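Genome polyprotein (Chicken sicinivirus JSY, PDB 6QWT) yields, as its C-terminal piece, the 3Dpol RNA-dependent RNA polymerase, the enzyme that probably copies the viral RNA genome. Local coordinates at residues L89-A94 with Y132-E137; R121-V126 with A178-I183; A144-P149 with R187-G192; I257-S262 with D266-Y271. One frame throughout, in Å; residues are numbered along the deposited sequence.

Interaction 1: L89-A94 with Y132-E137; sequences LTMLEA and YHPCPE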
loop_
_atom_site.group_PDB
_atom_site.type_symbol
_atom_site.label_atom_id
_atom_site.label_comp_id
_atom_site.label_asym_id
_atom_site.label_seq_id
_atom_site.Cartn_x
_atom_site.Cartn_y
_atom_site.Cartn_z
ATOM N N LEU A 89 22.005 4.405 -0.003
ATOM C CA LEU A 89 21.995 5.561 0.877
ATOM C C LEU A 89 22.877 5.297 2.089
ATOM O O LEU A 89 22.991 4.163 2.562
ATOM C CB LEU A 89 20.574 5.890 1.341
ATOM C CG LEU A 89 19.552 6.337 0.296
ATOM C CD1 LEU A 89 18.294 6.843 0.985
ATOM C CD2 LEU A 89 20.137 7.405 -0.617
ATOM N N THR A 90 23.510 6.358 2.581
ATOM C CA THR A 90 24.208 6.267 3.852
ATOM C C THR A 90 23.208 5.990 4.972
ATOM O O THR A 90 22.002 6.214 4.832
ATOM C CB THR A 90 24.975 7.560 4.142
ATOM O OG1 THR A 90 24.043 8.613 4.413
ATOM C CG2 THR A 90 25.843 7.953 2.952
ATOM N N MET A 91 23.721 5.492 6.097
ATOM C CA MET A 91 22.841 5.197 7.223
ATOM C C MET A 91 22.152 6.457 7.727
ATOM O O MET A 91 20.966 6.425 8.082
ATOM C CB MET A 91 23.623 4.535 8.351
ATOM C CG MET A 91 22.741 4.130 9.514
ATOM S SD MET A 91 23.649 3.411 10.879
ATOM C CE MET A 91 24.420 2.005 10.086
ATOM N N LEU A 92 22.876 7.579 7.755
ATOM C CA LEU A 92 22.284 8.834 8.204
ATOM C C LEU A 92 21.246 9.342 7.214
ATOM O O LEU A 92 20.217 9.897 7.616
ATOM C CB LEU A 92 23.377 9.877 8.422
ATOM C CG LEU A 92 24.105 9.787 9.764
ATOM C CD1 LEU A 92 25.484 10.417 9.673
ATOM C CD2 LEU A 92 23.281 10.447 10.856
ATOM N N GLU A 93 21.499 9.170 5.913
ATOM C CA GLU A 93 20.504 9.548 4.914
ATOM C C GLU A 93 19.260 8.677 5.023
ATOM O O GLU A 93 18.135 9.175 4.898
ATOM C CB GLU A 93 21.100 9.455 3.510
ATOM C CG GLU A 93 21.870 10.691 3.082
ATOM C CD GLU A 93 22.627 10.488 1.783
ATOM O OE1 GLU A 93 23.073 9.350 1.522
ATOM O OE2 GLU A 93 22.778 11.469 1.024
ATOM N N ALA A 94 19.440 7.376 5.261
ATOM C CA ALA A 94 18.290 6.490 5.397
ATOM C C ALA A 94 17.440 6.858 6.606
ATOM O O ALA A 94 16.223 6.644 6.597
ATOM C CB ALA A 94 18.752 5.036 5.488
ATOM N N TYR A 132 19.396 12.869 13.276
ATOM C CA TYR A 132 19.213 11.732 14.166
ATOM C C TYR A 132 20.326 10.718 13.942
ATOM O O TYR A 132 20.618 10.349 12.800
ATOM C CB TYR A 132 17.854 11.074 13.931
ATOM C CG TYR A 132 16.685 11.842 14.493
ATOM C CD1 TYR A 132 16.527 12.001 15.863
ATOM C CD2 TYR A 132 15.732 12.406 13.653
ATOM C CE1 TYR A 132 15.456 12.702 16.382
ATOM C CE2 TYR A 132 14.657 13.108 14.163
ATOM C CZ TYR A 132 14.525 13.253 15.529
ATOM O OH TYR A 132 13.456 13.950 16.045
ATOM N N HIS A 133 20.940 10.270 15.035
ATOM C CA HIS A 133 21.941 9.224 14.991
ATOM C C HIS A 133 21.464 8.012 15.779
ATOM O O HIS A 133 20.840 8.171 16.833
ATOM C CB HIS A 133 23.281 9.709 15.564
ATOM C CG HIS A 133 23.898 10.833 14.793
ATOM N ND1 HIS A 133 25.120 10.720 14.162
ATOM C CD2 HIS A 133 23.466 12.093 14.552
ATOM C CE1 HIS A 133 25.410 11.862 13.564
ATOM N NE2 HIS A 133 24.423 12.711 13.785
ATOM N N PRO A 134 21.730 6.800 15.300
ATOM C CA PRO A 134 21.322 5.613 16.060
ATOM C C PRO A 134 22.170 5.444 17.313
ATOM O O PRO A 134 23.365 5.747 17.322
ATOM C CB PRO A 134 21.548 4.465 15.072
ATOM C CG PRO A 134 22.645 4.961 14.183
ATOM C CD PRO A 134 22.426 6.448 14.050
ATOM N N CYS A 135 21.531 4.961 18.381
ATOM C CA CYS A 135 22.269 4.595 19.576
ATOM C C CYS A 135 23.201 3.426 19.256
ATOM O O CYS A 135 22.991 2.710 18.273
ATOM C CB CYS A 135 21.304 4.233 20.706
ATOM S SG CYS A 135 20.252 2.806 20.373
ATOM N N PRO A 136 24.250 3.223 20.062
ATOM C CA PRO A 136 25.214 2.154 19.747
ATOM C C PRO A 136 24.584 0.785 19.552
ATOM O O PRO A 136 25.139 -0.044 18.817
ATOM C CB PRO A 136 26.155 2.174 20.959
ATOM C CG PRO A 136 26.101 3.580 21.440
ATOM C CD PRO A 136 24.686 4.032 21.216
ATOM N N GLU A 137 23.434 0.523 20.172
ATOM C CA GLU A 137 22.792 -0.779 20.024
ATOM C C GLU A 137 22.003 -0.877 18.724
ATOM O O GLU A 137 21.992 -1.934 18.084
ATOM C CB GLU A 137 21.886 -1.055 21.223
ATOM C CG GLU A 137 22.640 -1.446 22.487
ATOM C CD GLU A 137 22.942 -0.252 23.375
ATOM O OE1 GLU A 137 22.045 0.600 23.554
ATOM O OE2 GLU A 137 24.075 -0.165 23.894
#

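Interaction 2: R121-V126 with A178-I183; sequences RSLFDV and APIHAI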
loop_
_atom_site.group_PDB
_atom_site.type_symbol
_atom_site.label_atom_id
_atom_site.label_comp_id
_atom_site.label_asym_id
_atom_site.label_seq_id
_atom_site.Cartn_x
_atom_site.Cartn_y
_atom_site.Cartn_z
ATOM N N ARG A 121 11.571 6.716 18.968
ATOM C CA ARG A 121 12.339 7.917 19.292
ATOM C C ARG A 121 13.435 7.635 20.316
ATOM O O ARG A 121 14.484 8.291 20.297
ATOM C CB ARG A 121 11.397 9.013 19.798
ATOM C CG ARG A 121 12.085 10.306 20.217
ATOM C CD ARG A 121 12.896 10.909 19.079
ATOM N NE ARG A 121 13.664 12.078 19.505
ATOM C CZ ARG A 121 14.888 12.020 20.021
ATOM N NH1 ARG A 121 15.490 10.848 20.178
ATOM N NH2 ARG A 121 15.511 13.133 20.384
ATOM N N SER A 122 13.223 6.661 21.202
ATOM C CA SER A 122 14.197 6.378 22.250
ATOM C C SER A 122 15.523 5.869 21.704
ATOM O O SER A 122 16.547 6.008 22.380
ATOM C CB SER A 122 13.627 5.356 23.234
ATOM O OG SER A 122 12.480 5.869 23.892
ATOM N N LEU A 123 15.534 5.290 20.506
ATOM C CA LEU A 123 16.730 4.665 19.958
ATOM C C LEU A 123 17.642 5.639 19.223
ATOM O O LEU A 123 18.670 5.210 18.688
ATOM C CB LEU A 123 16.335 3.522 19.019
ATOM C CG LEU A 123 15.443 2.450 19.642
ATOM C CD1 LEU A 123 14.717 1.658 18.568
ATOM C CD2 LEU A 123 16.272 1.534 20.525
ATOM N N PHE A 124 17.307 6.929 19.187
ATOM C CA PHE A 124 18.084 7.910 18.442
ATOM C C PHE A 124 18.481 9.075 19.338
ATOM O O PHE A 124 17.743 9.464 20.250
ATOM C CB PHE A 124 17.306 8.446 17.229
ATOM C CG PHE A 124 16.894 7.382 16.252
ATOM C CD1 PHE A 124 17.732 7.018 15.210
ATOM C CD2 PHE A 124 15.667 6.751 16.372
ATOM C CE1 PHE A 124 17.353 6.039 14.309
ATOM C CE2 PHE A 124 15.282 5.775 15.474
ATOM C CZ PHE A 124 16.127 5.420 14.440
ATOM N N ASP A 125 19.659 9.629 19.059
ATOM C CA ASP A 125 20.147 10.842 19.701
ATOM C C ASP A 125 20.326 11.922 18.646
ATOM O O ASP A 125 20.807 11.649 17.541
ATOM C CB ASP A 125 21.476 10.594 20.427
ATOM C CG ASP A 125 21.436 9.362 21.310
ATOM O OD1 ASP A 125 20.490 9.240 22.118
ATOM O OD2 ASP A 125 22.350 8.517 21.198
ATOM N N VAL A 126 19.931 13.147 18.982
ATOM C CA VAL A 126 20.060 14.270 18.059
ATOM C C VAL A 126 21.496 14.778 18.131
ATOM O O VAL A 126 21.930 15.301 19.159
ATOM C CB VAL A 126 19.056 15.382 18.380
ATOM C CG1 VAL A 126 19.248 16.562 17.436
ATOM C CG2 VAL A 126 17.634 14.846 18.293
ATOM N N ALA A 178 7.782 -4.316 10.062
ATOM C CA ALA A 178 9.168 -4.740 10.165
ATOM C C ALA A 178 9.870 -3.970 11.280
ATOM O O ALA A 178 9.453 -2.867 11.645
ATOM C CB ALA A 178 9.883 -4.520 8.834
ATOM N N PRO A 179 10.934 -4.531 11.849
ATOM C CA PRO A 179 11.660 -3.821 12.907
ATOM C C PRO A 179 12.493 -2.676 12.346
ATOM O O PRO A 179 12.845 -2.640 11.165
ATOM C CB PRO A 179 12.546 -4.905 13.528
ATOM C CG PRO A 179 12.712 -5.924 12.456
ATOM C CD PRO A 179 11.456 -5.892 11.629
ATOM N N ILE A 180 12.819 -1.733 13.236
ATOM C CA ILE A 180 13.445 -0.478 12.819
ATOM C C ILE A 180 14.818 -0.729 12.195
ATOM O O ILE A 180 15.212 -0.049 11.240
ATOM C CB ILE A 180 13.521 0.504 14.006
ATOM C CG1 ILE A 180 14.184 1.819 13.583
ATOM C CG2 ILE A 180 14.249 -0.123 15.195
ATOM C CD1 ILE A 180 13.425 2.569 12.505
ATOM N N HIS A 181 15.564 -1.710 12.710
ATOM C CA HIS A 181 16.886 -1.973 12.147
ATOM C C HIS A 181 16.791 -2.624 10.771
ATOM O O HIS A 181 17.665 -2.406 9.927
ATOM C CB HIS A 181 17.722 -2.837 13.099
ATOM C CG HIS A 181 17.158 -4.202 13.351
ATOM N ND1 HIS A 181 16.029 -4.416 14.114
ATOM C CD2 HIS A 181 17.586 -5.428 12.964
ATOM C CE1 HIS A 181 15.778 -5.712 14.175
ATOM N NE2 HIS A 181 16.707 -6.348 13.484
ATOM N N ALA A 182 15.741 -3.412 10.522
ATOM C CA ALA A 182 15.536 -3.955 9.183
ATOM C C ALA A 182 15.050 -2.883 8.217
ATOM O O ALA A 182 15.345 -2.949 7.016
ATOM C CB ALA A 182 14.542 -5.114 9.225
ATOM N N ILE A 183 14.312 -1.893 8.716
ATOM C CA ILE A 183 13.815 -0.831 7.849
ATOM C C ILE A 183 14.955 0.078 7.410
ATOM O O ILE A 183 15.053 0.449 6.234
ATOM C CB ILE A 183 12.696 -0.052 8.561
ATOM C CG1 ILE A 183 11.364 -0.786 8.396
ATOM C CG2 ILE A 183 12.595 1.370 8.028
ATOM C CD1 ILE A 183 10.409 -0.570 9.537
#

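Interaction 3: A144-P149 with R187-G192; sequences ACLHNP and RMLFGG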
loop_
_atom_site.group_PDB
_atom_site.type_symbol
_atom_site.label_atom_id
_atom_site.label_comp_id
_atom_site.label_asym_id
_atom_site.label_seq_id
_atom_site.Cartn_x
_atom_site.Cartn_y
_atom_site.Cartn_z
ATOM N N ALA A 144 24.443 -5.630 11.553
ATOM C CA ALA A 144 24.244 -7.076 11.504
ATOM C C ALA A 144 23.171 -7.461 10.498
ATOM O O ALA A 144 23.251 -8.532 9.883
ATOM C CB ALA A 144 23.875 -7.603 12.892
ATOM N N CYS A 145 22.160 -6.608 10.319
ATOM C CA CYS A 145 21.119 -6.895 9.339
ATOM C C CYS A 145 21.653 -6.809 7.916
ATOM O O CYS A 145 21.214 -7.566 7.042
ATOM C CB CYS A 145 19.944 -5.936 9.526
ATOM S SG CYS A 145 18.490 -6.370 8.553
ATOM N N LEU A 146 22.599 -5.900 7.668
ATOM C CA LEU A 146 23.169 -5.774 6.331
ATOM C C LEU A 146 23.980 -7.004 5.945
ATOM O O LEU A 146 24.095 -7.321 4.755
ATOM C CB LEU A 146 24.032 -4.518 6.250
ATOM C CG LEU A 146 23.266 -3.196 6.260
ATOM C CD1 LEU A 146 24.222 -2.032 6.461
ATOM C CD2 LEU A 146 22.470 -3.034 4.970
ATOM N N HIS A 147 24.540 -7.712 6.926
ATOM C CA HIS A 147 25.302 -8.923 6.655
ATOM C C HIS A 147 24.465 -10.190 6.752
ATOM O O HIS A 147 24.845 -11.214 6.172
ATOM C CB HIS A 147 26.491 -9.018 7.614
ATOM C CG HIS A 147 27.557 -7.999 7.352
ATOM N ND1 HIS A 147 27.589 -6.775 7.986
ATOM C CD2 HIS A 147 28.621 -8.017 6.513
ATOM C CE1 HIS A 147 28.630 -6.085 7.554
ATOM N NE2 HIS A 147 29.272 -6.815 6.659
ATOM N N ASN A 148 23.342 -10.143 7.458
ATOM C CA ASN A 148 22.469 -11.294 7.639
ATOM C C ASN A 148 21.070 -10.798 7.986
ATOM O O ASN A 148 20.753 -10.613 9.168
ATOM C CB ASN A 148 23.013 -12.214 8.734
ATOM C CG ASN A 148 22.068 -13.352 9.066
ATOM O OD1 ASN A 148 21.422 -13.917 8.182
ATOM N ND2 ASN A 148 21.983 -13.695 10.348
ATOM N N PRO A 149 20.214 -10.549 6.989
ATOM C CA PRO A 149 18.890 -9.981 7.279
ATOM C C PRO A 149 17.958 -10.979 7.953
ATOM O O PRO A 149 17.070 -11.546 7.309
ATOM C CB PRO A 149 18.377 -9.566 5.893
ATOM C CG PRO A 149 19.085 -10.481 4.943
ATOM C CD PRO A 149 20.438 -10.746 5.545
ATOM N N ARG A 187 16.231 0.724 3.684
ATOM C CA ARG A 187 16.339 2.051 3.093
ATOM C C ARG A 187 17.765 2.369 2.669
ATOM O O ARG A 187 17.969 3.245 1.824
ATOM C CB ARG A 187 15.838 3.115 4.074
ATOM C CG ARG A 187 14.373 2.976 4.441
ATOM C CD ARG A 187 13.959 4.004 5.482
ATOM N NE ARG A 187 13.005 4.961 4.931
ATOM C CZ ARG A 187 13.244 6.260 4.788
ATOM N NH1 ARG A 187 14.410 6.770 5.161
ATOM N NH2 ARG A 187 12.315 7.051 4.271
ATOM N N MET A 188 18.757 1.685 3.235
ATOM C CA MET A 188 20.120 1.863 2.750
ATOM C C MET A 188 20.314 1.153 1.417
ATOM O O MET A 188 20.750 1.764 0.435
ATOM C CB MET A 188 21.121 1.357 3.792
ATOM C CG MET A 188 21.243 2.255 5.015
ATOM S SD MET A 188 22.241 1.516 6.324
ATOM C CE MET A 188 23.875 1.577 5.585
ATOM N N LEU A 189 19.962 -0.136 1.357
ATOM C CA LEU A 189 20.208 -0.933 0.157
ATOM C C LEU A 189 19.374 -0.449 -1.023
ATOM O O LEU A 189 19.878 -0.359 -2.149
ATOM C CB LEU A 189 19.908 -2.406 0.435
ATOM C CG LEU A 189 20.764 -3.115 1.482
ATOM C CD1 LEU A 189 20.197 -4.497 1.773
ATOM C CD2 LEU A 189 22.202 -3.210 1.005
ATOM N N PHE A 190 18.099 -0.142 -0.787
ATOM C CA PHE A 190 17.161 0.186 -1.854
ATOM C C PHE A 190 16.782 1.662 -1.884
ATOM O O PHE A 190 15.892 2.044 -2.653
ATOM C CB PHE A 190 15.902 -0.674 -1.721
ATOM C CG PHE A 190 16.173 -2.150 -1.732
ATOM C CD1 PHE A 190 16.342 -2.827 -2.931
ATOM C CD2 PHE A 190 16.263 -2.861 -0.546
ATOM C CE1 PHE A 190 16.597 -4.189 -2.948
ATOM C CE2 PHE A 190 16.516 -4.222 -0.555
ATOM C CZ PHE A 190 16.683 -4.887 -1.757
ATOM N N GLY A 191 17.436 2.501 -1.076
ATOM C CA GLY A 191 17.071 3.909 -1.031
ATOM C C GLY A 191 17.274 4.620 -2.355
ATOM O O GLY A 191 16.498 5.507 -2.718
ATOM N N GLY A 192 18.327 4.250 -3.090
ATOM C CA GLY A 192 18.510 4.798 -4.424
ATOM C C GLY A 192 17.358 4.460 -5.350
ATOM O O GLY A 192 16.901 5.304 -6.124
#

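Interaction 4: I257-S262 with D266-Y271; sequences IQLPPS and DAVQKY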
loop_
_atom_site.group_PDB
_atom_site.type_symbol
_atom_site.label_atom_id
_atom_site.label_comp_id
_atom_site.label_asym_id
_atom_site.label_seq_id
_atom_site.Cartn_x
_atom_site.Cartn_y
_atom_site.Cartn_z
ATOM N N ILE A 257 21.926 -2.022 -8.552
ATOM C CA ILE A 257 22.311 -1.307 -7.338
ATOM C C ILE A 257 23.794 -1.531 -7.072
ATOM O O ILE A 257 24.249 -2.673 -6.944
ATOM C CB ILE A 257 21.458 -1.754 -6.141
ATOM C CG1 ILE A 257 20.007 -1.302 -6.328
ATOM C CG2 ILE A 257 22.028 -1.206 -4.838
ATOM C CD1 ILE A 257 19.029 -1.991 -5.408
ATOM N N GLN A 258 24.547 -0.436 -6.977
ATOM C CA GLN A 258 25.981 -0.487 -6.718
ATOM C C GLN A 258 26.222 -0.437 -5.214
ATOM O O GLN A 258 25.806 0.517 -4.545
ATOM C CB GLN A 258 26.698 0.667 -7.417
ATOM C CG GLN A 258 26.309 0.845 -8.876
ATOM C CD GLN A 258 26.696 -0.350 -9.726
ATOM O OE1 GLN A 258 27.847 -0.784 -9.715
ATOM N NE2 GLN A 258 25.733 -0.890 -10.467
ATOM N N LEU A 259 26.897 -1.455 -4.686
ATOM C CA LEU A 259 27.059 -1.589 -3.243
ATOM C C LEU A 259 28.379 -0.973 -2.784
ATOM O O LEU A 259 29.383 -1.053 -3.498
ATOM C CB LEU A 259 27.009 -3.057 -2.833
ATOM C CG LEU A 259 25.663 -3.755 -3.040
ATOM C CD1 LEU A 259 25.736 -5.213 -2.617
ATOM C CD2 LEU A 259 24.557 -3.033 -2.283
ATOM N N PRO A 260 28.395 -0.357 -1.605
ATOM C CA PRO A 260 29.639 0.202 -1.066
ATOM C C PRO A 260 30.507 -0.896 -0.477
ATOM O O PRO A 260 30.038 -2.029 -0.291
ATOM C CB PRO A 260 29.140 1.173 0.014
ATOM C CG PRO A 260 27.878 0.554 0.492
ATOM C CD PRO A 260 27.252 -0.131 -0.702
ATOM N N PRO A 261 31.779 -0.609 -0.171
ATOM C CA PRO A 261 32.683 -1.689 0.266
ATOM C C PRO A 261 32.274 -2.371 1.563
ATOM O O PRO A 261 32.608 -3.546 1.760
ATOM C CB PRO A 261 34.033 -0.973 0.417
ATOM C CG PRO A 261 33.920 0.257 -0.415
ATOM C CD PRO A 261 32.488 0.674 -0.319
ATOM N N SER A 262 31.563 -1.683 2.456
ATOM C CA SER A 262 31.238 -2.247 3.763
ATOM C C SER A 262 30.080 -3.238 3.731
ATOM O O SER A 262 29.692 -3.741 4.792
ATOM C CB SER A 262 30.902 -1.125 4.753
ATOM O OG SER A 262 30.038 -0.165 4.161
ATOM N N ASP A 266 26.243 -9.818 -2.098
ATOM C CA ASP A 266 24.944 -10.429 -2.344
ATOM C C ASP A 266 23.859 -9.890 -1.415
ATOM O O ASP A 266 22.822 -10.539 -1.242
ATOM C CB ASP A 266 25.041 -11.952 -2.220
ATOM C CG ASP A 266 25.379 -12.414 -0.806
ATOM O OD1 ASP A 266 26.083 -11.681 -0.078
ATOM O OD2 ASP A 266 24.941 -13.521 -0.426
ATOM N N ALA A 267 24.074 -8.710 -0.823
ATOM C CA ALA A 267 23.129 -8.191 0.161
ATOM C C ALA A 267 21.767 -7.913 -0.456
ATOM O O ALA A 267 20.741 -8.032 0.223
ATOM C CB ALA A 267 23.681 -6.921 0.803
ATOM N N VAL A 268 21.739 -7.541 -1.734
ATOM C CA VAL A 268 20.477 -7.252 -2.406
ATOM C C VAL A 268 19.611 -8.508 -2.476
ATOM O O VAL A 268 18.454 -8.511 -2.033
ATOM C CB VAL A 268 20.756 -6.662 -3.798
ATOM C CG1 VAL A 268 21.047 -5.172 -3.682
ATOM C CG2 VAL A 268 21.960 -7.361 -4.406
ATOM N N GLN A 269 20.161 -9.598 -3.020
ATOM C CA GLN A 269 19.400 -10.840 -3.113
ATOM C C GLN A 269 19.027 -11.370 -1.734
ATOM O O GLN A 269 17.925 -11.896 -1.539
ATOM C CB GLN A 269 20.197 -11.893 -3.883
ATOM C CG GLN A 269 20.376 -11.591 -5.361
ATOM C CD GLN A 269 21.795 -11.176 -5.694
ATOM O OE1 GLN A 269 22.447 -10.468 -4.920
ATOM N NE2 GLN A 269 22.283 -11.612 -6.850
ATOM N N LYS A 270 19.934 -11.238 -0.760
ATOM C CA LYS A 270 19.660 -11.761 0.574
ATOM C C LYS A 270 18.558 -10.968 1.268
ATOM O O LYS A 270 17.729 -11.545 1.981
ATOM C CB LYS A 270 20.939 -11.764 1.410
ATOM C CG LYS A 270 21.932 -12.854 1.010
ATOM C CD LYS A 270 21.680 -14.144 1.778
ATOM C CE LYS A 270 22.483 -15.308 1.208
ATOM N NZ LYS A 270 21.669 -16.170 0.303
ATOM N N TYR A 271 18.519 -9.648 1.069
ATOM C CA TYR A 271 17.445 -8.869 1.678
ATOM C C TYR A 271 16.103 -9.184 1.031
ATOM O O TYR A 271 15.078 -9.257 1.719
ATOM C CB TYR A 271 17.738 -7.373 1.591
ATOM C CG TYR A 271 16.831 -6.551 2.484
ATOM C CD1 TYR A 271 17.230 -6.184 3.764
ATOM C CD2 TYR A 271 15.566 -6.161 2.056
ATOM C CE1 TYR A 271 16.398 -5.440 4.588
ATOM C CE2 TYR A 271 14.730 -5.422 2.870
ATOM C CZ TYR A 271 15.150 -5.062 4.135
ATOM O OH TYR A 271 14.318 -4.321 4.949
#

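Interaction 1: L89-A94 with Y132-E137
Leu92 and His133 make the central contact, a CH-pi interaction. The methyl CD2 of Leu92 stands almost squarely over one face of the imidazole, 3.7 Å from the ring centroid of His133 and 9° off the ring normal, so that every ring atom is about equally far from it. Leu92 CG lies beside its own backbone N (chi1 -82°), and from there the branched tip leans over the ring. A leucine suits this place because a compact methyl can sit on a flat pi surface, while the polar rim of the imidazole stays available: NE2 of His133 is hydrogen-bonded to Asp129, which should restrain the rotation of the ring.

The remaining packing is van der Waals. The same Leu92 CD2 approaches the carbonyl O of Tyr132 at 3.3 Å. One residue back from Leu92, Met91 places SD 3.8 Å from CG of Pro134, the residue after His133. Met91 extends to its sulfur and then bends at chi3 (-59°), turning its terminal methyl aside, and the rigid ring of Pro134 offers a smooth apolar surface to it.

Within segment 89-94 the side-chain hydrogen bonds gather at the start of the helix. Glu93 N donates to Thr90 OG1 at 3.0 Å, and Glu93 OE1 accepts from Thr90 N at 3.2 Å through its anti lone pair. The Thr90 hydroxyl also donates to OE1, from above the carboxylate plane, so one oxygen is gripped twice. This reciprocal pairing is a capping box at the N-terminus of helix 91-96, which here rests its first turn on strand 132-134 of a two-stranded antiparallel hairpin.

Interaction 2: R121-V126 with A178-I183
Ile180 reaches Phe124 and Leu123 with two different branches because of its first torsion: CG1 is anti to the backbone N (chi1 180°), which extends it toward the phenyl ring, while CG2 falls between the backbone N and the carbonyl carbon and is presented to the leucine. Phe124 answers with CG opposite its carbonyl carbon (chi1 -59°), a setting that carries the ring toward the helix although its CB does not point directly at it.

The two contacts differ in shape. Leu123 CD1 lies 3.8 Å from Ile180 CG2, a methyl-to-methyl contact between side chains that run antiparallel to each other. Phe124 meets Ile180 end-on: its CZ is 4.2 Å from Ile180 CG1, which sits at the ring edge, near the ring plane. Tyr132, Met106 and Leu138 also pack on the Phe124 side chain.

All three residues are buried and their side chains are pure hydrocarbon, as befits an interior joint. A beta-branched isoleucine suits the first turn of the helix, where it can offer branches in two directions from one position. Leu138 packs on Leu123 as well, adding helix 136-147 to the cluster. The arrangement is apolar packing of a beta hairpin on a helix start: strand 124-126 of the two-stranded antiparallel hairpin, with the 3-10 turn before it, lies against the N-terminal turn of helix 180-189.

Interaction 3: A144-P149 with R187-G192
This is a buried, wholly apolar helix-to-helix contact, formed where the last turn of helix 136-147 meets the C-terminal end of helix 180-189. A single side chain carries it: Leu146, whose two methyls part to meet two successive residues of the other helix. CD1 touches CE of Met188 at 3.7 Å and lies 4.1 Å from its SD, whereas CD2 rests against CG of Leu189 at 3.9 Å, close to both of that residue's methyls as well.

The two approaches are distinct. Met188 comes across Leu146 at roughly a right angle; a bend at chi3 (70°) in an otherwise extended chain brings its terminal methyl round to the leucine. Leu189 instead runs alongside Leu146 in the opposite direction, so branched tip lies against branched tip. The flexible thioether of methionine can adapt to an irregular surface, and the leucines fill the rest with compact methyls.

Around this joint, Ala185, a turn earlier in helix 180-189, also touches Leu146. Met188 also packs on Met91 and Ala94 of helix 91-96, while Leu189 touches Ala267 and Tyr271 of helix 267-276, so that helix 180-189 ends amid three other helices.

Interaction 4: I257-S262 with D266-Y271
Leu259 enters the contact with its CB already directed at helix 267-276. Its CG is set anti to the carbonyl carbon (chi1 -66°), and at CG the chain forks. Beyond the fork CD1 faces the first helical residue, 4.3 Å from Ala267 CB and equally far from Ala267 N. The other methyl, CD2, turns to the next residue and lies 4.3 Å from Val268 CG1. These are loose van der Waals distances. The side chain leans on the start of the helix, where the small alanine leaves room for the leucine to come near the backbone.

Val268 CG1 serves a second partner: Ile257 CD1 approaches it at 4.1 Å, the two side chains lying alongside each other, pointing opposite ways. Valine suits this spot because its CG1 methyl is met by both longer aliphatic chains. Leu189 of helix 180-189 touches both Leu259 and Ala267, and Ala254 of helix 243-256 packs on Val268.

Gln258, which alternates with these inward residues, points away from the helix, and its backbone pairs with Leu86. The whole is the connection between two consecutive helices within the RdRp catalytic region: the chain leaves helix 243-256, runs through the short, weakly bonded strand 257-258, parallel to strand 86-87, then folds back so that helix 267-276 packs on the connecting segment.

Overall arrangement
Interactions 2, 3 and 4 are buried, whereas interaction 1 lies at the surface, and their chemistry follows: the buried three rest on aliphatic, thioether and phenyl packing, while the surface contact mixes a CH-pi contact of a methyl on an imidazole face with a capping box close by. Interactions 1 and 2 share the hairpin of strands 124-126 and 132-134, where His133 N pairs with Asp125 O. Interactions 1 and 3 both use helix 136-147, and interactions 2 and 3 both use helix 180-189, meeting it at its opposite ends. Interactions 3 and 4 are adjacent, their centres about 7 Å apart, and Phe190 touches Tyr271 between them. Tyr271 OH also bonds to Ala182 O, joining interaction 4 to interaction 2.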